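Local coordinates for protein fibrillarin-like rRNA/tRNA 2'-O-methyltransferase (PDB 4DF3) that probably transfers methyl groups from S-adenosyl-L-methionine to ribose 2'-hydroxyls of rRNA and tRNA at sites selected by a guide RNA, at residues V2-V7 and V18-E22; Q160-V164 and M178-I182; W13-Y17 and I28-N32. The protein carries 2 engineered substitutions. One frame throughout, in Å; residues are numbered along the deposited sequence.

Contact 1 (V2-V7 and V18-E22)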
loop_
_atom_site.group_PDB
_atom_site.type_symbol
_atom_site.label_atom_id
_atom_site.label_comp_id
_atom_site.label_asym_id
_atom_site.label_seq_id
_atom_site.Cartn_x
_atom_site.Cartn_y
_atom_site.Cartn_z
ATOM N N VAL A 2 -1.350 -9.659 21.756
ATOM C CA VAL A 2 -1.577 -8.477 22.614
ATOM C C VAL A 2 -3.085 -8.419 23.006
ATOM O O VAL A 2 -3.910 -8.634 22.141
ATOM C CB VAL A 2 -1.131 -7.162 21.875
ATOM C CG1 VAL A 2 -1.694 -5.937 22.576
ATOM C CG2 VAL A 2 0.431 -7.102 21.752
ATOM N N GLU A 3 -3.435 -8.163 24.282
ATOM C CA GLU A 3 -4.863 -8.116 24.714
ATOM C C GLU A 3 -5.532 -6.826 24.299
ATOM O O GLU A 3 -4.931 -5.749 24.324
ATOM C CB GLU A 3 -5.029 -8.260 26.245
ATOM C CG GLU A 3 -4.375 -9.502 26.837
ATOM C CD GLU A 3 -5.105 -10.767 26.478
ATOM O OE1 GLU A 3 -6.246 -10.678 25.943
ATOM O OE2 GLU A 3 -4.529 -11.857 26.728
ATOM N N VAL A 4 -6.793 -6.908 23.910
ATOM C CA VAL A 4 -7.461 -5.702 23.477
ATOM C C VAL A 4 -8.809 -5.602 24.148
ATOM O O VAL A 4 -9.468 -6.631 24.387
ATOM C CB VAL A 4 -7.689 -5.694 21.944
ATOM C CG1 VAL A 4 -6.361 -5.687 21.182
ATOM C CG2 VAL A 4 -8.543 -6.832 21.525
ATOM N N VAL A 5 -9.264 -4.376 24.325
ATOM C CA VAL A 5 -10.585 -4.163 24.952
ATOM C C VAL A 5 -11.742 -4.249 23.966
ATOM O O VAL A 5 -12.860 -4.615 24.337
ATOM C CB VAL A 5 -10.632 -2.877 25.837
ATOM C CG1 VAL A 5 -9.516 -2.919 26.905
ATOM C CG2 VAL A 5 -10.573 -1.624 25.051
ATOM N N SER A 6 -11.472 -3.916 22.704
ATOM C CA SER A 6 -12.493 -3.981 21.645
ATOM C C SER A 6 -11.832 -3.933 20.284
ATOM O O SER A 6 -10.697 -3.438 20.150
ATOM C CB SER A 6 -13.455 -2.814 21.689
ATOM O OG SER A 6 -12.723 -1.601 21.571
ATOM N N VAL A 7 -12.554 -4.449 19.296
ATOM C CA VAL A 7 -12.119 -4.419 17.886
ATOM C C VAL A 7 -13.428 -4.094 17.169
ATOM O O VAL A 7 -14.448 -4.738 17.414
ATOM C CB VAL A 7 -11.520 -5.784 17.403
ATOM C CG1 VAL A 7 -11.165 -5.729 15.899
ATOM C CG2 VAL A 7 -10.244 -6.191 18.236
ATOM N N VAL A 18 -10.570 -0.879 13.978
ATOM C CA VAL A 18 -10.105 -0.001 15.004
ATOM C C VAL A 18 -10.008 -0.831 16.272
ATOM O O VAL A 18 -11.003 -1.573 16.668
ATOM C CB VAL A 18 -11.052 1.223 15.192
ATOM C CG1 VAL A 18 -10.673 1.988 16.472
ATOM C CG2 VAL A 18 -10.966 2.165 13.933
ATOM N N VAL A 19 -8.818 -0.797 16.860
ATOM C CA VAL A 19 -8.473 -1.676 17.991
ATOM C C VAL A 19 -8.188 -0.771 19.200
ATOM O O VAL A 19 -7.336 0.096 19.123
ATOM C CB VAL A 19 -7.240 -2.599 17.672
ATOM C CG1 VAL A 19 -6.776 -3.421 18.925
ATOM C CG2 VAL A 19 -7.523 -3.514 16.490
ATOM N N GLU A 20 -8.872 -0.978 20.336
ATOM C CA GLU A 20 -8.519 -0.219 21.507
ATOM C C GLU A 20 -7.720 -1.097 22.457
ATOM O O GLU A 20 -8.182 -2.186 22.834
ATOM C CB GLU A 20 -9.779 0.283 22.221
ATOM C CG GLU A 20 -9.474 0.930 23.600
ATOM C CD GLU A 20 -10.628 1.780 24.104
ATOM O OE1 GLU A 20 -11.633 1.948 23.362
ATOM O OE2 GLU A 20 -10.501 2.276 25.229
ATOM N N LEU A 21 -6.552 -0.627 22.880
ATOM C CA LEU A 21 -5.725 -1.415 23.809
ATOM C C LEU A 21 -6.084 -1.125 25.284
ATOM O O LEU A 21 -6.962 -0.298 25.556
ATOM C CB LEU A 21 -4.230 -1.261 23.523
ATOM C CG LEU A 21 -3.732 -1.345 22.069
ATOM C CD1 LEU A 21 -2.264 -0.960 21.974
ATOM C CD2 LEU A 21 -3.885 -2.753 21.445
ATOM N N GLU A 22 -5.460 -1.869 26.208
ATOM C CA GLU A 22 -5.660 -1.681 27.672
ATOM C C GLU A 22 -5.856 -0.225 28.160
ATOM O O GLU A 22 -6.757 0.063 28.973
ATOM C CB GLU A 22 -4.481 -2.300 28.411
ATOM C CG GLU A 22 -4.194 -3.795 28.070
ATOM C CD GLU A 22 -3.332 -4.409 29.124
ATOM O OE1 GLU A 22 -2.716 -3.612 29.866
ATOM O OE2 GLU A 22 -3.269 -5.664 29.258
HETATM O O HOH W 1 -12.458 -0.668 18.928
#
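The backbone N of V5 donates to the carbonyl O of E20 at 2.9 Å, a bond that joins the two chains of the N-terminal antiparallel beta hairpin. A second backbone bond runs from E20 N to S6 O at 3.1 Å, and V7 faces V19 as a non-hydrogen-bonded pair. The side chains of V7 and V19 share one face of the sheet, lying side by side and pointing the same way. V4, just before the chain turns a corner, meets V19 at about a right angle, CG1 to CG1, at 3.2 Å, tighter than usual van der Waals contact. V4 CG1 also leans on CD2 of L21 at 3.8 Å, and V2 CG1 reaches the same methyl at 4.0 Å. F45 of strand 44-47 touches V2, V4 and L21, extending this apolar layer. On the face carrying S6 and E20, the extended chain of E20 passes V5 at an oblique angle, V5 CG2 3.5 Å from E20 CD. S6 stands beside E20, its OG 3.6 Å from E20 CB; with chi1 at 58°, the hydroxyl is placed to share one water with the neighbouring strand, the water lying 2.8 Å from S6 OG and donating to V18 O.

Contact 2 (Q160-V164 and M178-I182)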
loop_
_atom_site.group_PDB
_atom_site.type_symbol
_atom_site.label_atom_id
_atom_site.label_comp_id
_atom_site.label_asym_id
_atom_site.label_seq_id
_atom_site.Cartn_x
_atom_site.Cartn_y
_atom_site.Cartn_z
ATOM N N GLN A 160 9.779 8.684 -10.209
ATOM C CA GLN A 160 8.829 7.615 -10.037
ATOM C C GLN A 160 7.546 7.846 -10.843
ATOM O O GLN A 160 6.928 6.842 -11.326
ATOM C CB GLN A 160 8.561 7.425 -8.540
ATOM C CG GLN A 160 7.632 6.261 -8.266
ATOM C CD GLN A 160 7.520 5.973 -6.805
ATOM O OE1 GLN A 160 7.467 4.821 -6.420
ATOM N NE2 GLN A 160 7.547 7.025 -5.967
ATOM N N ALA A 161 7.148 9.128 -11.040
ATOM C CA ALA A 161 5.895 9.398 -11.707
ATOM C C ALA A 161 5.914 8.860 -13.151
ATOM O O ALA A 161 4.910 8.322 -13.591
ATOM C CB ALA A 161 5.502 10.859 -11.651
ATOM N N ALA A 162 7.038 9.011 -13.858
ATOM C CA ALA A 162 7.189 8.424 -15.219
ATOM C C ALA A 162 7.044 6.908 -15.199
ATOM O O ALA A 162 6.421 6.365 -16.098
ATOM C CB ALA A 162 8.569 8.828 -15.846
ATOM N N ILE A 163 7.584 6.261 -14.167
ATOM C CA ILE A 163 7.461 4.780 -14.040
ATOM C C ILE A 163 5.981 4.451 -13.826
ATOM O O ILE A 163 5.428 3.487 -14.440
ATOM C CB ILE A 163 8.292 4.257 -12.860
ATOM C CG1 ILE A 163 9.773 4.547 -13.126
ATOM C CG2 ILE A 163 7.959 2.731 -12.524
ATOM C CD1 ILE A 163 10.654 4.202 -11.958
ATOM N N VAL A 164 5.354 5.217 -12.911
ATOM C CA VAL A 164 3.897 5.046 -12.689
ATOM C C VAL A 164 3.083 5.185 -13.953
ATOM O O VAL A 164 2.211 4.303 -14.227
ATOM C CB VAL A 164 3.372 5.976 -11.597
ATOM C CG1 VAL A 164 1.815 6.023 -11.540
ATOM C CG2 VAL A 164 4.001 5.516 -10.202
ATOM N N MET A 178 -4.550 5.178 -8.178
ATOM C CA MET A 178 -3.083 5.167 -8.172
ATOM C C MET A 178 -2.666 5.798 -6.877
ATOM O O MET A 178 -3.091 6.942 -6.550
ATOM C CB MET A 178 -2.579 6.056 -9.362
ATOM C CG MET A 178 -1.063 5.968 -9.701
ATOM S SD MET A 178 -0.037 6.668 -8.403
ATOM C CE MET A 178 -0.550 8.338 -8.465
ATOM N N LEU A 179 -1.931 5.039 -6.059
ATOM C CA LEU A 179 -1.379 5.577 -4.826
ATOM C C LEU A 179 0.121 5.547 -5.001
ATOM O O LEU A 179 0.717 4.512 -5.345
ATOM C CB LEU A 179 -1.765 4.681 -3.649
ATOM C CG LEU A 179 -3.251 4.770 -3.241
ATOM C CD1 LEU A 179 -3.601 3.488 -2.395
ATOM C CD2 LEU A 179 -3.514 6.077 -2.416
ATOM N N MET A 180 0.727 6.697 -4.769
ATOM C CA MET A 180 2.218 6.852 -4.974
ATOM C C MET A 180 2.870 7.513 -3.717
ATOM O O MET A 180 2.462 8.593 -3.287
ATOM C CB MET A 180 2.596 7.646 -6.251
ATOM C CG MET A 180 4.120 7.545 -6.509
ATOM S SD MET A 180 4.534 8.471 -8.021
ATOM C CE MET A 180 4.733 10.146 -7.498
ATOM N N ALA A 181 3.776 6.797 -3.073
ATOM C CA ALA A 181 4.606 7.407 -2.026
ATOM C C ALA A 181 5.694 8.252 -2.691
ATOM O O ALA A 181 6.508 7.747 -3.470
ATOM C CB ALA A 181 5.262 6.306 -1.188
ATOM N N ILE A 182 5.745 9.528 -2.336
ATOM C CA ILE A 182 6.682 10.477 -2.915
ATOM C C ILE A 182 7.555 11.096 -1.790
ATOM O O ILE A 182 7.025 11.412 -0.713
ATOM C CB ILE A 182 5.888 11.614 -3.681
ATOM C CG1 ILE A 182 6.865 12.529 -4.429
ATOM C CG2 ILE A 182 4.957 12.400 -2.810
ATOM C CD1 ILE A 182 6.095 13.537 -5.377
#
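Q160, V164 and M180 carry this contact, in which the start of helix 160-171 rests on strand 176-183 with the two segments almost antiparallel (161°) and their axes 10.1 Å apart. It is one half of a beta-alpha-beta crossover in the Rossmann-like methyltransferase fold, and it illustrates how a largely apolar layer can accommodate a single buried amide.

The polar part is that amide. Q160 NE2 donates to A181 O at 2.8 Å in a bent bond, 133° at the hydrogen, and approaches tilted from the carbonyl plane. CG stands anti to the backbone N (chi1 -177°) and the chain stays extended beyond it, which carries the amide from the helix across to the strand. Its other end, OE1, accepts a hydrogen bond from the backbone N of V155, a residue of the S-adenosyl-L-methionine site. Bonded at both ends, the amide is held against flipping, and the helix start is joined to the S-adenosyl-L-methionine site at V155 as well as to the strand.

Apolar packing makes up the rest. M180 slides past Q160 in the opposite direction, and the Q160 amide lies against it, NE2 3.5 Å from M180 CG. The extended chain of M180 carries SD to the helix, 4.0 Å from A161 CA and 3.7 Å from V164 CG2; the bend at chi3 then sets CE beside A161 CB. The other methyl of V164, CG1, presses on M178 CG at 3.4 Å, tighter than usual.

Further out, strand 148-153, where the crossover begins, adds A153 against Q160, V164 and M180. Helix 195-206 supplies T203 and L204 against A161, E200 OE1 accepts a hydrogen bond from A161 N, and I227 of strand 224-229 touches M180, so the contact is enclosed by helix and sheet.

Contact 3 (W13-Y17 and I28-N32)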
loop_
_atom_site.group_PDB
_atom_site.type_symbol
_atom_site.label_atom_id
_atom_site.label_comp_id
_atom_site.label_asym_id
_atom_site.label_seq_id
_atom_site.Cartn_x
_atom_site.Cartn_y
_atom_site.Cartn_z
ATOM N N TRP A 13 -13.202 2.766 6.111
ATOM C CA TRP A 13 -12.082 1.921 5.551
ATOM C C TRP A 13 -12.476 0.472 5.779
ATOM O O TRP A 13 -12.142 -0.134 6.803
ATOM C CB TRP A 13 -10.753 2.211 6.220
ATOM C CG TRP A 13 -10.436 3.672 6.466
ATOM C CD1 TRP A 13 -10.779 4.712 5.665
ATOM C CD2 TRP A 13 -9.595 4.221 7.487
ATOM N NE1 TRP A 13 -10.266 5.892 6.149
ATOM C CE2 TRP A 13 -9.533 5.625 7.267
ATOM C CE3 TRP A 13 -8.918 3.683 8.579
ATOM C CZ2 TRP A 13 -8.837 6.473 8.098
ATOM C CZ3 TRP A 13 -8.221 4.518 9.443
ATOM C CH2 TRP A 13 -8.202 5.942 9.199
ATOM N N ARG A 14 -13.206 -0.083 4.819
ATOM C CA ARG A 14 -13.719 -1.456 4.942
ATOM C C ARG A 14 -12.514 -2.409 5.022
ATOM O O ARG A 14 -11.587 -2.236 4.283
ATOM C CB ARG A 14 -14.555 -1.819 3.719
ATOM C CG ARG A 14 -15.881 -1.084 3.625
ATOM C CD ARG A 14 -16.900 -1.959 2.812
ATOM N NE ARG A 14 -18.098 -1.202 2.456
ATOM C CZ ARG A 14 -19.265 -1.303 3.077
ATOM N NH1 ARG A 14 -19.426 -2.171 4.108
ATOM N NH2 ARG A 14 -20.269 -0.545 2.660
ATOM N N GLY A 15 -12.585 -3.440 5.874
ATOM C CA GLY A 15 -11.479 -4.426 6.007
ATOM C C GLY A 15 -10.377 -3.935 6.987
ATOM O O GLY A 15 -9.344 -4.596 7.185
ATOM N N VAL A 16 -10.555 -2.738 7.506
ATOM C CA VAL A 16 -9.653 -2.156 8.486
ATOM C C VAL A 16 -10.455 -2.029 9.779
ATOM O O VAL A 16 -11.625 -1.616 9.735
ATOM C CB VAL A 16 -9.087 -0.781 8.059
ATOM C CG1 VAL A 16 -8.047 -0.282 9.157
ATOM C CG2 VAL A 16 -8.386 -0.909 6.604
ATOM N N TYR A 17 -9.799 -2.308 10.902
ATOM C CA TYR A 17 -10.422 -2.475 12.229
ATOM C C TYR A 17 -9.747 -1.594 13.231
ATOM O O TYR A 17 -8.516 -1.457 13.224
ATOM C CB TYR A 17 -10.306 -3.955 12.696
ATOM C CG TYR A 17 -11.095 -4.884 11.773
ATOM C CD1 TYR A 17 -12.427 -5.246 12.106
ATOM C CD2 TYR A 17 -10.533 -5.366 10.583
ATOM C CE1 TYR A 17 -13.199 -6.049 11.268
ATOM C CE2 TYR A 17 -11.303 -6.197 9.721
ATOM C CZ TYR A 17 -12.641 -6.505 10.101
ATOM O OH TYR A 17 -13.389 -7.291 9.310
ATOM N N ILE A 28 -4.883 0.459 14.284
ATOM C CA ILE A 28 -5.687 -0.133 13.241
ATOM C C ILE A 28 -5.108 -1.459 12.911
ATOM O O ILE A 28 -3.947 -1.734 13.236
ATOM C CB ILE A 28 -5.787 0.727 11.974
ATOM C CG1 ILE A 28 -4.386 1.182 11.524
ATOM C CG2 ILE A 28 -6.753 1.902 12.265
ATOM C CD1 ILE A 28 -4.381 1.895 10.102
ATOM N N ALA A 29 -5.925 -2.329 12.295
ATOM C CA ALA A 29 -5.472 -3.711 12.116
ATOM C C ALA A 29 -6.273 -4.258 10.899
ATOM O O ALA A 29 -7.285 -3.690 10.524
ATOM C CB ALA A 29 -5.760 -4.555 13.336
ATOM N N THR A 30 -5.751 -5.308 10.275
ATOM C CA THR A 30 -6.519 -5.999 9.269
ATOM C C THR A 30 -6.833 -7.454 9.795
ATOM O O THR A 30 -6.209 -7.934 10.695
ATOM C CB THR A 30 -5.787 -6.070 7.958
ATOM O OG1 THR A 30 -4.442 -6.553 8.172
ATOM C CG2 THR A 30 -5.818 -4.744 7.315
ATOM N N LYS A 31 -7.834 -8.106 9.210
ATOM C CA LYS A 31 -8.149 -9.465 9.608
ATOM C C LYS A 31 -7.194 -10.402 8.900
ATOM O O LYS A 31 -7.067 -10.369 7.657
ATOM C CB LYS A 31 -9.585 -9.809 9.207
ATOM C CG LYS A 31 -10.050 -11.149 9.783
ATOM C CD LYS A 31 -11.536 -11.399 9.394
ATOM C CE LYS A 31 -12.425 -10.545 10.326
ATOM N NZ LYS A 31 -13.908 -10.788 10.100
ATOM N N ASN A 32 -6.569 -11.265 9.694
ATOM C CA ASN A 32 -5.507 -12.094 9.163
ATOM C C ASN A 32 -6.034 -13.095 8.116
ATOM O O ASN A 32 -6.837 -13.989 8.439
ATOM C CB ASN A 32 -4.749 -12.779 10.317
ATOM C CG ASN A 32 -3.361 -13.306 9.877
ATOM O OD1 ASN A 32 -3.062 -13.338 8.676
ATOM N ND2 ASN A 32 -2.496 -13.673 10.849
HETATM O O HOH W 2 -8.818 -7.160 6.669
#
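Y17 and A29 face each other as an antiparallel hydrogen-bonded pair: Y17 N donates to A29 O at 2.9 Å, whereas the return bond, from A29 N to Y17 O, is strongly bent and weak. The same A29 O also lies in the plane of the Y17 ring at its edge, 3.7 Å from CD2. With CG anti to its own carbonyl carbon (chi1 -64°), the ring extends along the partner strand until its OH is 3.5 Å from K31 CE. On the V16 side, V16 CG1 packs on I28 CB at 3.7 Å, and I28 CG2 comes to the edge of the W13 ring at CZ3.

Beyond the last pair the strands splay, and a water fills in, donating to G15 O at 2.7 Å and accepting from K31 N at 2.9 Å. G15 O belongs to a type II turn from W13 to V16; a CB on G15 would press on the R14 carbonyl O.

A second shell fixes these groups. Y52 meets the Y17 ring edge-to-face, E50 forms a salt bridge with K31 NZ, and H10 stacks on W13. Replacing Y17 by an alanine is likely to open a gap beside K31 and leave Y52 without this aromatic partner.

T30 points to the V16 side, where its OG1 bonds to H94 and D97 of helix 90-99, while I28 touches A63 and L67 of helix 61-67. The whole is a beta hairpin of the antiparallel N-terminal sheet, seated against the helices of the methyltransferase domain, the two-part architecture characteristic of fibrillarins.

In the fold
Contacts 1 and 3 are successive pairings in one antiparallel sheet, sharing strand 16-21, and their segments alternate along the chain. With centres 13 Å apart they touch directly: V7 CG1 meets Y17 CB at 3.8 Å, and V19 CG2 meets A29 CB. Contact 1 is the outlying, surface member, whereas contact 3 brings the sheet to the catalytic domain, with the T30 side chain about 9 Å from that of the cofactor-binding T91. Contact 2 belongs to the Rossmann-like sheet across the chain's centre, its centre 25 Å from that of contact 3 and 35 Å from that of contact 1. It lies closest to S-adenosylmethionine, which is about 7 Å from the A181 side chain.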